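Local coordinates for CELL division control protein 6 (Pyrobaculum aerophilum, PDB 1FNN), which binds ADP and a magnesium ion through its AAA+ ATPase domain and is probably involved in regulating DNA replication, at residues R105-S108 / R109-L113; L113-L116 / V117-R121. One frame throughout, in Å; residues are numbered along the deposited sequence.

Contact 1 of 2, residues R105-S108 / R109-L113; sequences RGLS and RDEFL
Between Ser108 and Glu111 the chain passes from an extended loop into helix 109-122, and the first turn closes where Phe112 N donates to Ser108 O at 2.9 Å. The motif is a capping box, here with both of its reciprocal bonds in place. Ser108 is the N-cap: its hydroxyl lies between its own backbone N and carbonyl carbon (chi1 74°), a position from which OG accepts from Glu111 N over 2.9 Å. In return, Glu111 OE2 takes the amide of Ser108 at 2.7 Å, using its anti lone pair in a nearly straight bond (175°). Glu111 OE1 meets Arg105 NH2 at 2.6 Å in a salt bridge; the bond is bent and weak, with OE1 at the guanidinium edge and the two planes steeply inclined. Just before the N-cap, Leu107 lies over the ring of Phe112, which also meets Phe102. Arg109 turns to Asp140 of helix 139-148, its salt-bridge partner. The CH-pi contact of Leu107 is well centred: CB stands 4.1 Å from the centroid of the Phe112 ring, only 7° off its normal, while Leu107 CD1 lies over the same face, near Phe112 CD2 and CE2.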
loop_
_atom_site.group_PDB
_atom_site.type_symbol
_atom_site.label_atom_id
_atom_site.label_comp_id
_atom_site.label_asym_id
_atom_site.label_seq_id
_atom_site.Cartn_x
_atom_site.Cartn_y
_atom_site.Cartn_z
ATOM N N ARG A 105 18.566 36.593 14.853
ATOM C CA ARG A 105 18.098 36.220 16.184
ATOM C C ARG A 105 17.249 34.953 16.198
ATOM O O ARG A 105 16.602 34.572 15.219
ATOM C CB ARG A 105 17.266 37.339 16.818
ATOM C CG ARG A 105 16.104 37.812 15.959
ATOM C CD ARG A 105 15.290 38.916 16.608
ATOM N NE ARG A 105 14.100 38.423 17.280
ATOM C CZ ARG A 105 13.991 37.607 18.315
ATOM N NH1 ARG A 105 15.030 37.073 18.950
ATOM N NH2 ARG A 105 12.784 37.289 18.765
ATOM N N GLY A 106 17.229 34.306 17.358
ATOM C CA GLY A 106 16.451 33.077 17.546
ATOM C C GLY A 106 14.992 33.509 17.683
ATOM O O GLY A 106 14.751 34.602 18.216
ATOM N N LEU A 107 14.086 32.783 17.026
ATOM C CA LEU A 107 12.690 33.206 17.102
ATOM C C LEU A 107 11.851 32.252 17.948
ATOM O O LEU A 107 12.062 31.037 17.956
ATOM C CB LEU A 107 12.099 33.317 15.708
ATOM C CG LEU A 107 12.570 34.433 14.785
ATOM C CD1 LEU A 107 11.838 34.333 13.448
ATOM C CD2 LEU A 107 12.337 35.804 15.411
ATOM N N SER A 108 10.874 32.811 18.664
ATOM C CA SER A 108 9.914 31.961 19.366
ATOM C C SER A 108 8.934 31.341 18.354
ATOM O O SER A 108 8.690 31.872 17.273
ATOM C CB SER A 108 9.082 32.758 20.359
ATOM O OG SER A 108 8.115 33.547 19.674
ATOM N N ARG A 109 8.172 30.372 18.847
ATOM C CA ARG A 109 7.138 29.703 18.078
ATOM C C ARG A 109 6.140 30.727 17.557
ATOM O O ARG A 109 5.749 30.670 16.387
ATOM C CB ARG A 109 6.416 28.651 18.932
ATOM C CG ARG A 109 5.522 27.741 18.098
ATOM C CD ARG A 109 4.396 27.135 18.906
ATOM N NE ARG A 109 4.287 25.698 18.698
ATOM C CZ ARG A 109 3.227 24.975 19.028
ATOM N NH1 ARG A 109 2.168 25.552 19.588
ATOM N NH2 ARG A 109 3.217 23.669 18.801
ATOM N N ASP A 110 5.736 31.675 18.399
ATOM C CA ASP A 110 4.816 32.724 18.002
ATOM C C ASP A 110 5.416 33.661 16.964
ATOM O O ASP A 110 4.760 34.187 16.071
ATOM C CB ASP A 110 4.400 33.581 19.211
ATOM C CG ASP A 110 3.571 32.816 20.232
ATOM O OD1 ASP A 110 3.039 31.733 19.898
ATOM O OD2 ASP A 110 3.458 33.316 21.382
ATOM N N GLU A 111 6.683 34.028 17.146
ATOM C CA GLU A 111 7.382 34.877 16.178
ATOM C C GLU A 111 7.434 34.223 14.795
ATOM O O GLU A 111 7.115 34.851 13.790
ATOM C CB GLU A 111 8.794 35.147 16.721
ATOM C CG GLU A 111 8.695 36.294 17.732
ATOM C CD GLU A 111 9.937 36.443 18.580
ATOM O OE1 GLU A 111 10.245 37.612 18.902
ATOM O OE2 GLU A 111 10.600 35.446 18.926
ATOM N N PHE A 112 7.774 32.946 14.783
ATOM C CA PHE A 112 7.767 32.149 13.558
ATOM C C PHE A 112 6.429 32.158 12.834
ATOM O O PHE A 112 6.327 32.558 11.679
ATOM C CB PHE A 112 8.071 30.696 13.933
ATOM C CG PHE A 112 9.517 30.337 13.760
ATOM C CD1 PHE A 112 10.193 29.658 14.761
ATOM C CD2 PHE A 112 10.185 30.688 12.592
ATOM C CE1 PHE A 112 11.527 29.330 14.593
ATOM C CE2 PHE A 112 11.513 30.358 12.435
ATOM C CZ PHE A 112 12.186 29.681 13.427
ATOM N N LEU A 113 5.335 31.921 13.601
ATOM C CA LEU A 113 4.020 31.955 12.973
ATOM C C LEU A 113 3.721 33.334 12.451
ATOM O O LEU A 113 3.153 33.549 11.369
ATOM C CB LEU A 113 2.904 31.537 13.947
ATOM C CG LEU A 113 2.896 30.047 14.260
ATOM C CD1 LEU A 113 1.941 29.778 15.431
ATOM C CD2 LEU A 113 2.533 29.242 13.020
#

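Contact 2 of 2, residues L113-L116 / V117-R121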
loop_
_atom_site.group_PDB
_atom_site.type_symbol
_atom_site.label_atom_id
_atom_site.label_comp_id
_atom_site.label_asym_id
_atom_site.label_seq_id
_atom_site.Cartn_x
_atom_site.Cartn_y
_atom_site.Cartn_z
ATOM N N LEU A 113 5.335 31.921 13.601
ATOM C CA LEU A 113 4.020 31.955 12.973
ATOM C C LEU A 113 3.721 33.334 12.451
ATOM O O LEU A 113 3.153 33.549 11.369
ATOM C CB LEU A 113 2.904 31.537 13.947
ATOM C CG LEU A 113 2.896 30.047 14.260
ATOM C CD1 LEU A 113 1.941 29.778 15.431
ATOM C CD2 LEU A 113 2.533 29.242 13.020
ATOM N N ALA A 114 4.084 34.329 13.286
ATOM C CA ALA A 114 3.869 35.721 12.842
ATOM C C ALA A 114 4.655 35.990 11.552
ATOM O O ALA A 114 4.157 36.714 10.685
ATOM C CB ALA A 114 4.319 36.631 13.977
ATOM N N LEU A 115 5.889 35.535 11.483
ATOM C CA LEU A 115 6.684 35.729 10.242
ATOM C C LEU A 115 6.030 35.080 9.022
ATOM O O LEU A 115 5.860 35.668 7.952
ATOM C CB LEU A 115 8.091 35.172 10.443
ATOM C CG LEU A 115 9.090 35.362 9.271
ATOM C CD1 LEU A 115 9.299 36.829 8.942
ATOM C CD2 LEU A 115 10.415 34.697 9.607
ATOM N N LEU A 116 5.533 33.861 9.211
ATOM C CA LEU A 116 4.837 33.128 8.140
ATOM C C LEU A 116 3.575 33.846 7.762
ATOM O O LEU A 116 3.279 34.090 6.582
ATOM C CB LEU A 116 4.592 31.658 8.580
ATOM C CG LEU A 116 3.595 30.913 7.659
ATOM C CD1 LEU A 116 4.187 30.827 6.254
ATOM C CD2 LEU A 116 3.247 29.556 8.245
ATOM N N VAL A 117 2.819 34.356 8.752
ATOM C CA VAL A 117 1.638 35.164 8.380
ATOM C C VAL A 117 2.027 36.410 7.621
ATOM O O VAL A 117 1.385 36.838 6.654
ATOM C CB VAL A 117 0.842 35.513 9.666
ATOM C CG1 VAL A 117 -0.200 36.574 9.407
ATOM C CG2 VAL A 117 0.208 34.234 10.216
ATOM N N GLU A 118 3.046 37.144 8.102
ATOM C CA GLU A 118 3.460 38.380 7.401
ATOM C C GLU A 118 3.826 38.137 5.947
ATOM O O GLU A 118 3.395 38.811 4.973
ATOM C CB GLU A 118 4.688 38.938 8.165
ATOM C CG GLU A 118 5.261 40.176 7.456
ATOM C CD GLU A 118 6.676 40.447 7.938
ATOM O OE1 GLU A 118 6.881 40.606 9.158
ATOM O OE2 GLU A 118 7.606 40.505 7.108
ATOM N N HIS A 119 4.637 37.092 5.731
ATOM C CA HIS A 119 5.028 36.780 4.342
ATOM C C HIS A 119 3.831 36.402 3.487
ATOM O O HIS A 119 3.682 36.921 2.370
ATOM C CB HIS A 119 6.108 35.693 4.324
ATOM C CG HIS A 119 7.504 36.230 4.405
ATOM N ND1 HIS A 119 8.303 36.373 3.283
ATOM C CD2 HIS A 119 8.237 36.657 5.471
ATOM C CE1 HIS A 119 9.473 36.868 3.664
ATOM N NE2 HIS A 119 9.459 37.048 4.977
ATOM N N LEU A 120 2.899 35.577 4.008
ATOM C CA LEU A 120 1.718 35.190 3.209
ATOM C C LEU A 120 0.876 36.396 2.819
ATOM O O LEU A 120 0.406 36.599 1.706
ATOM C CB LEU A 120 0.867 34.191 4.023
ATOM C CG LEU A 120 1.422 32.768 4.214
ATOM C CD1 LEU A 120 0.522 31.965 5.160
ATOM C CD2 LEU A 120 1.596 32.043 2.879
ATOM N N ARG A 121 0.704 37.297 3.793
ATOM C CA ARG A 121 -0.039 38.537 3.615
ATOM C C ARG A 121 0.673 39.557 2.743
ATOM O O ARG A 121 0.122 39.957 1.707
ATOM C CB ARG A 121 -0.298 39.185 4.985
ATOM C CG ARG A 121 -1.032 40.517 4.884
ATOM C CD ARG A 121 -1.357 41.067 6.277
ATOM N NE ARG A 121 -2.464 41.999 6.135
ATOM C CZ ARG A 121 -3.458 42.227 6.976
ATOM N NH1 ARG A 121 -3.569 41.588 8.131
ATOM N NH2 ARG A 121 -4.365 43.136 6.628
#
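Leu116 and Leu120, one turn apart on helix 109-122, illustrate how neighbouring side chains pack along a single helix. The path of Leu116 begins at CB, which lies 3.2 Å from Val117 N, the next amide of the backbone. With CG anti to the backbone N (chi1 167°), the chain leans past its own carbonyl carbon, and CG approaches Leu120 CD1 at 4.1 Å. Beyond the branch, CD1 meets Leu120 CG at 3.9 Å and Leu120 CD1 at nearly the same distance. Ile91 and Ile94 of helix 87-97, Ile100 of the following loop and Leu148 of helix 139-148 also touch this side chain. Cutting Leu116 back to an alanine would take away the CG and CD1 contacts with Leu120 and would probably open a gap facing these three parts of the chain. The backbone is a regular alpha-helix in the AAA domain, away from the nucleotide site: Val117, Glu118, His119 and Leu120 each donate to the carbonyl four residues earlier, from Leu113 to Leu116. On the neighbouring flank, Leu115 and His119 run alongside each other, pointing the same way. Leu115 CD1 comes within 3.6 Å of His119 CD2, and the carbonyl oxygen of Leu115 lies at the ring's edge, in its plane, while also accepting the amide of His119 at 2.9 Å. His119 ND1 is hydrogen-bonded to Arg123 NH2, and Ile100 and Pro101 also touch the side chain.

How the contacts relate
Followed from the N terminus, the chain leaves helix 87-97, crosses a loop and reaches contact 1, which closes the end of that loop onto the first turn of helix 109-122. Contact 2 takes over at Leu113, the residue common to both, and closes no loop, lying wholly within the same helix. The two are therefore consecutive, neither nested nor crossed, with centres 11 Å apart. They also touch directly: Leu107 CD1 of the loop packs on Leu115 CD2 at 4.1 Å. Together they show how a capped start and a packed body make one helix, which within the AAA domain lies against helices 87-97 and 139-148.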